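Local coordinates for hypothetical protein EF_2215 (Enterococcus faecalis, PDB 2NN5) that is of unknown function but belongs to the AHA1 family, related to the C-terminal domain of activators of the Hsp90 ATPase, and binds magnesium, at residues A[36-41]-A[126-131]; A[27-32]-A[177-182]. One frame throughout, in Å; residues are numbered along the deposited sequence. Where two conformers were deposited one is given.

Contact 1. Residues A[36-41]-A[126-131]; sequences IYFGTE and FSESLP
I36, F38 and T40 pair with L130, E128 and F126 as the hydrogen-bonded pairs of a regular antiparallel ladder, the strand axes 4.6 Å apart at 168°. Each pair makes two N-H...O bonds, six in all. Between the rungs lie the non-hydrogen-bonded pairs Y37-S129 and G39-S127; in the second the CA atoms are 4.2 Å apart, and the CA of G39 points a C-H at F126 O.

On the face carrying F38 and F126, CG anti to the backbone N (chi1 167°) sets the F38 ring against F126; the two side chains cross at about a right angle and meet at ring edges, F38 CD2 to F126 CE2 4.0 Å. L130 CD1 touches F38 CB at 4.2 Å. The buried E128 carboxylate is here too, OE1 4.1 Å from F38 CD2, its plane 64° from the ring's. At the other end, the methyl CG2 of T40 lies against F126 CB (4.0 Å), while its OG1 turns away to hydrogen-bond D27. On the face carrying Y37, S127 and S129, a water joins Y37 OH (2.7 Å) and S129 OG (2.8 Å).

Both strands are interior to the antiparallel sheet, with 28-32 next to 35-44 and 108-116 next to 121-130. Helix 138-157 packs over the F38 face, where I142 and S146 touch F38 and W145 meets the ring of F126.

Contact 2. Residues A[27-32]-A[177-182]; sequences DTFRLE and EKLTNL
F29 is the bump that strand 28-32 pushes at helix 168-182, and K178, L179 and L182 form the hollow that takes it. The axes of the strand and of helix segment 177-182 run 8.6 Å apart and cross at -37°, close enough for side chains to mesh, with no direct hydrogen bond between the segments.

K178 lies across one face of the F29 ring. Its CB sits 4.0 Å from the ring centroid and 17° off the normal, a CH-pi contact displaced toward the rim. The lysine chain bends at chi2 (-75°), and this turn carries CD along the ring to within 3.6 Å of F29 CE1. The methyl CD2 of L179 approaches F29 CD2 obliquely at 3.7 Å. L182 fills in at the root of the side chain, its CD1 4.0 Å from F29 CB and also against the backbone of R30.

The fold around this contact is the helix-grip of the SRPBCC superfamily, to which Aha1-like proteins belong: an antiparallel sheet curved against a long helix, here 138-157. Helix 168-182 is a further, C-terminal element beside the edge strand 28-32, and L179 reaches from it to R138, H139 and I142 of the long helix.

Two residues farther along the strand, L31 meets the same L182 side by side, CB to CB at 4.0 Å. L31 CD2 comes to 3.5 Å from the carbonyl O of L182. Toward the start of the strand the apolar contact gives way to water: one molecule, in the plane of the F29 ring at its edge, donates to D27 O and accepts from K178 NZ at 3.0 Å.

In the fold
From the N terminus the chain passes helix 16-23 and enters strand 28-32, the first partner of contact 2, then turns straight back into strand 35-44, the first partner of contact 1. Two short helices and five more strands follow before 126-131 comes back beside 36-41 and closes contact 1. Helix 138-157 then crosses the sheet, and helix 168-182 returns to the edge strand, so the loop of contact 2 encloses that of contact 1. The two join directly: G39 O accepts from T28 N, and the rings of F38 and F29 touch. Together they link the sheet interior, through its edge, to the C-terminal helix.

Contact 1. Residues A[36-41]-A[126-131]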
loop_
_atom_site.group_PDB
_atom_site.type_symbol
_atom_site.label_atom_id
_atom_site.label_comp_id
_atom_site.label_asym_id
_atom_site.label_seq_id
_atom_site.Cartn_x
_atom_site.Cartn_y
_atom_site.Cartn_z
ATOM N N ILE A 36 -5.874 10.790 -10.379
ATOM C CA ILE A 36 -6.208 9.354 -10.442
ATOM C C ILE A 36 -6.440 8.866 -9.025
ATOM O O ILE A 36 -5.673 9.210 -8.102
ATOM C CB ILE A 36 -5.086 8.584 -11.127
ATOM C CG1 ILE A 36 -5.134 8.906 -12.631
ATOM C CG2 ILE A 36 -5.258 7.066 -10.940
ATOM C CD1 ILE A 36 -4.019 8.382 -13.432
ATOM N N TYR A 37 -7.523 8.119 -8.818
ATOM C CA TYR A 37 -7.799 7.443 -7.549
ATOM C C TYR A 37 -7.673 5.941 -7.753
ATOM O O TYR A 37 -8.207 5.387 -8.730
ATOM C CB TYR A 37 -9.203 7.785 -7.044
ATOM C CG TYR A 37 -9.371 9.280 -6.760
ATOM C CD1 TYR A 37 -9.767 10.177 -7.773
ATOM C CD2 TYR A 37 -9.069 9.804 -5.487
ATOM C CE1 TYR A 37 -9.883 11.547 -7.516
ATOM C CE2 TYR A 37 -9.186 11.157 -5.213
ATOM C CZ TYR A 37 -9.585 12.028 -6.236
ATOM O OH TYR A 37 -9.716 13.358 -5.914
ATOM N N PHE A 38 -6.989 5.285 -6.834
ATOM C CA PHE A 38 -6.760 3.853 -6.933
ATOM C C PHE A 38 -7.224 3.219 -5.630
ATOM O O PHE A 38 -6.986 3.777 -4.540
ATOM C CB PHE A 38 -5.247 3.626 -7.107
ATOM C CG PHE A 38 -4.810 2.158 -6.905
ATOM C CD1 PHE A 38 -5.287 1.142 -7.751
ATOM C CD2 PHE A 38 -3.893 1.825 -5.919
ATOM C CE1 PHE A 38 -4.870 -0.178 -7.597
ATOM C CE2 PHE A 38 -3.463 0.461 -5.723
ATOM C CZ PHE A 38 -3.959 -0.516 -6.568
ATOM N N GLY A 39 -7.858 2.062 -5.735
ATOM C CA GLY A 39 -8.275 1.291 -4.552
ATOM C C GLY A 39 -7.942 -0.160 -4.791
ATOM O O GLY A 39 -7.982 -0.663 -5.934
ATOM N N THR A 40 -7.563 -0.827 -3.708
ATOM C CA THR A 40 -7.451 -2.294 -3.782
ATOM C C THR A 40 -7.696 -2.873 -2.390
ATOM O O THR A 40 -7.912 -2.133 -1.446
ATOM C CB THR A 40 -6.093 -2.692 -4.328
ATOM O OG1 THR A 40 -6.062 -4.093 -4.594
ATOM C CG2 THR A 40 -4.963 -2.332 -3.380
ATOM N N GLU A 41 -7.717 -4.189 -2.317
ATOM C CA GLU A 41 -7.997 -4.851 -1.045
ATOM C C GLU A 41 -7.058 -6.009 -0.848
ATOM O O GLU A 41 -6.709 -6.693 -1.818
ATOM C CB GLU A 41 -9.447 -5.435 -1.069
ATOM C CG GLU A 41 -10.502 -4.483 -1.437
ATOM C CD GLU A 41 -11.889 -5.112 -1.413
ATOM O OE1 GLU A 41 -12.028 -6.387 -1.381
ATOM O OE2 GLU A 41 -12.859 -4.308 -1.441
ATOM N N PHE A 126 -7.049 -0.508 0.791
ATOM C CA PHE A 126 -6.037 0.523 0.505
ATOM C C PHE A 126 -6.607 1.461 -0.548
ATOM O O PHE A 126 -7.157 0.994 -1.563
ATOM C CB PHE A 126 -4.740 -0.127 -0.015
ATOM C CG PHE A 126 -3.677 0.865 -0.452
ATOM C CD1 PHE A 126 -2.771 1.380 0.481
ATOM C CD2 PHE A 126 -3.576 1.249 -1.799
ATOM C CE1 PHE A 126 -1.775 2.245 0.068
ATOM C CE2 PHE A 126 -2.587 2.131 -2.201
ATOM C CZ PHE A 126 -1.683 2.643 -1.253
ATOM N N SER A 127 -6.487 2.771 -0.333
ATOM C CA SER A 127 -6.881 3.688 -1.402
ATOM C C SER A 127 -5.895 4.847 -1.498
ATOM O O SER A 127 -5.110 5.091 -0.538
ATOM C CB SER A 127 -8.292 4.172 -1.182
ATOM O OG SER A 127 -8.453 4.779 0.085
ATOM N N GLU A 128 -5.806 5.443 -2.696
ATOM C CA GLU A 128 -4.740 6.416 -2.924
ATOM C C GLU A 128 -5.209 7.485 -3.898
ATOM O O GLU A 128 -5.941 7.184 -4.858
ATOM C CB GLU A 128 -3.517 5.690 -3.505
ATOM C CG GLU A 128 -2.303 6.593 -3.791
ATOM C CD GLU A 128 -1.105 5.874 -4.390
ATOM O OE1 GLU A 128 -1.231 4.720 -4.867
ATOM O OE2 GLU A 128 -0.030 6.532 -4.434
ATOM N N SER A 129 -4.765 8.724 -3.651
ATOM C CA SER A 129 -5.011 9.875 -4.562
ATOM C C SER A 129 -3.679 10.209 -5.200
ATOM O O SER A 129 -2.695 10.450 -4.467
ATOM C CB SER A 129 -5.540 11.092 -3.794
ATOM O OG SER A 129 -5.689 12.228 -4.652
ATOM N N LEU A 130 -3.652 10.260 -6.529
ATOM C CA LEU A 130 -2.441 10.579 -7.301
ATOM C C LEU A 130 -2.700 11.734 -8.259
ATOM O O LEU A 130 -3.173 11.546 -9.382
ATOM C CB LEU A 130 -1.931 9.340 -8.094
ATOM C CG LEU A 130 -1.755 8.048 -7.282
ATOM C CD1 LEU A 130 -3.048 7.188 -7.226
ATOM C CD2 LEU A 130 -0.621 7.245 -7.896
ATOM N N PRO A 131 -2.439 12.940 -7.777
ATOM C CA PRO A 131 -2.635 14.107 -8.647
ATOM C C PRO A 131 -1.667 14.087 -9.809
ATOM O O PRO A 131 -0.672 13.327 -9.808
ATOM C CB PRO A 131 -2.358 15.286 -7.709
ATOM C CG PRO A 131 -2.588 14.749 -6.323
ATOM C CD PRO A 131 -2.033 13.345 -6.404
HETATM O O HOH W 1 -7.722 14.087 -4.208
#

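Contact 2. Residues A[27-32]-A[177-182]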
loop_
_atom_site.group_PDB
_atom_site.type_symbol
_atom_site.label_atom_id
_atom_site.label_comp_id
_atom_site.label_asym_id
_atom_site.label_seq_id
_atom_site.Cartn_x
_atom_site.Cartn_y
_atom_site.Cartn_z
ATOM N N ASP A 27 -8.776 -4.514 -7.655
ATOM C CA ASP A 27 -8.265 -3.178 -8.022
ATOM C C ASP A 27 -9.363 -2.347 -8.663
ATOM O O ASP A 27 -10.110 -2.846 -9.539
ATOM C CB ASP A 27 -7.126 -3.250 -9.030
ATOM C CG ASP A 27 -5.832 -3.842 -8.454
ATOM O OD1 ASP A 27 -5.702 -4.070 -7.226
ATOM O OD2 ASP A 27 -4.866 -3.995 -9.237
ATOM N N THR A 28 -9.403 -1.054 -8.288
ATOM C CA THR A 28 -10.373 -0.133 -8.821
ATOM C C THR A 28 -9.651 1.194 -9.169
ATOM O O THR A 28 -8.699 1.573 -8.476
ATOM C CB THR A 28 -11.320 -0.043 -7.663
ATOM O OG1 THR A 28 -12.178 -1.172 -7.545
ATOM C CG2 THR A 28 -11.617 1.292 -7.074
ATOM N N PHE A 29 -10.126 1.885 -10.198
ATOM C CA PHE A 29 -9.523 3.130 -10.669
ATOM C C PHE A 29 -10.599 4.136 -11.024
ATOM O O PHE A 29 -11.656 3.766 -11.558
ATOM C CB PHE A 29 -8.671 2.880 -11.913
ATOM C CG PHE A 29 -7.695 1.763 -11.744
ATOM C CD1 PHE A 29 -8.090 0.447 -11.942
ATOM C CD2 PHE A 29 -6.398 2.010 -11.367
ATOM C CE1 PHE A 29 -7.240 -0.606 -11.783
ATOM C CE2 PHE A 29 -5.522 0.892 -11.169
ATOM C CZ PHE A 29 -5.974 -0.378 -11.408
ATOM N N ARG A 30 -10.299 5.395 -10.766
ATOM C CA ARG A 30 -11.128 6.481 -11.268
ATOM C C ARG A 30 -10.272 7.684 -11.591
ATOM O O ARG A 30 -9.196 7.878 -11.028
ATOM C CB ARG A 30 -12.183 6.852 -10.236
ATOM C CG ARG A 30 -13.422 7.507 -10.835
ATOM C CD ARG A 30 -14.251 8.220 -9.779
ATOM N NE ARG A 30 -14.924 7.293 -8.866
ATOM C CZ ARG A 30 -15.981 7.606 -8.116
ATOM N NH1 ARG A 30 -16.512 8.821 -8.169
ATOM N NH2 ARG A 30 -16.513 6.693 -7.316
ATOM N N LEU A 31 -10.752 8.467 -12.564
ATOM C CA LEU A 31 -10.076 9.716 -12.967
ATOM C C LEU A 31 -11.068 10.843 -12.758
ATOM O O LEU A 31 -12.186 10.779 -13.278
ATOM C CB LEU A 31 -9.620 9.648 -14.441
ATOM C CG LEU A 31 -9.001 10.918 -15.052
ATOM C CD1 LEU A 31 -7.653 11.227 -14.419
ATOM C CD2 LEU A 31 -8.815 10.697 -16.590
ATOM N N GLU A 32 -10.663 11.841 -11.973
ATOM C CA GLU A 32 -11.494 13.055 -11.765
ATOM C C GLU A 32 -10.580 14.251 -11.877
ATOM O O GLU A 32 -9.645 14.373 -11.118
ATOM C CB GLU A 32 -12.213 13.073 -10.387
ATOM C CG GLU A 32 -13.145 11.898 -10.068
ATOM C CD GLU A 32 -13.910 12.092 -8.720
ATOM O OE1 GLU A 32 -13.410 12.764 -7.767
ATOM O OE2 GLU A 32 -15.047 11.581 -8.610
ATOM N N GLU A 177 -1.639 0.137 -18.640
ATOM C CA GLU A 177 -2.826 -0.074 -19.493
ATOM C C GLU A 177 -4.110 0.297 -18.724
ATOM O O GLU A 177 -5.066 0.867 -19.299
ATOM C CB GLU A 177 -2.904 -1.543 -19.959
ATOM C CG GLU A 177 -1.801 -1.921 -20.884
ATOM C CD GLU A 177 -1.693 -3.445 -21.057
ATOM O OE1 GLU A 177 -2.249 -4.253 -20.224
ATOM O OE2 GLU A 177 -1.038 -3.832 -22.037
ATOM N N LYS A 178 -4.146 -0.007 -17.414
ATOM C CA LYS A 178 -5.340 0.373 -16.621
ATOM C C LYS A 178 -5.509 1.904 -16.639
ATOM O O LYS A 178 -6.623 2.387 -16.787
ATOM C CB LYS A 178 -5.202 -0.104 -15.160
ATOM C CG LYS A 178 -5.421 -1.600 -15.016
ATOM C CD LYS A 178 -6.943 -1.937 -15.141
ATOM C CE LYS A 178 -7.181 -3.384 -14.730
ATOM N NZ LYS A 178 -8.644 -3.727 -14.729
ATOM N N LEU A 179 -4.413 2.650 -16.425
ATOM C CA LEU A 179 -4.539 4.114 -16.345
ATOM C C LEU A 179 -4.821 4.741 -17.719
ATOM O O LEU A 179 -5.555 5.720 -17.833
ATOM C CB LEU A 179 -3.282 4.723 -15.709
ATOM C CG LEU A 179 -2.927 4.319 -14.293
ATOM C CD1 LEU A 179 -1.962 5.309 -13.638
ATOM C CD2 LEU A 179 -4.172 4.158 -13.469
ATOM N N THR A 180 -4.208 4.181 -18.740
ATOM C CA THR A 180 -4.375 4.685 -20.067
ATOM C C THR A 180 -5.866 4.544 -20.466
ATOM O O THR A 180 -6.450 5.397 -21.160
ATOM C CB THR A 180 -3.360 3.878 -20.873
ATOM O OG1 THR A 180 -2.144 4.632 -20.992
ATOM C CG2 THR A 180 -3.869 3.398 -22.164
ATOM N N ASN A 181 -6.482 3.462 -20.015
ATOM C CA ASN A 181 -7.883 3.263 -20.319
ATOM C C ASN A 181 -8.794 4.322 -19.705
ATOM O O ASN A 181 -9.916 4.567 -20.200
ATOM C CB ASN A 181 -8.300 1.867 -19.892
ATOM C CG ASN A 181 -9.478 1.372 -20.679
ATOM O OD1 ASN A 181 -10.567 1.366 -20.173
ATOM N ND2 ASN A 181 -9.265 1.008 -21.939
ATOM N N LEU A 182 -8.333 4.996 -18.638
ATOM C CA LEU A 182 -9.145 6.058 -17.989
ATOM C C LEU A 182 -9.200 7.330 -18.811
ATOM O O LEU A 182 -10.076 8.180 -18.604
ATOM C CB LEU A 182 -8.526 6.454 -16.636
ATOM C CG LEU A 182 -8.586 5.379 -15.552
ATOM C CD1 LEU A 182 -7.814 5.893 -14.330
ATOM C CD2 LEU A 182 -10.022 5.140 -15.134
HETATM O O HOH W 2 -10.246 -2.500 -12.576
#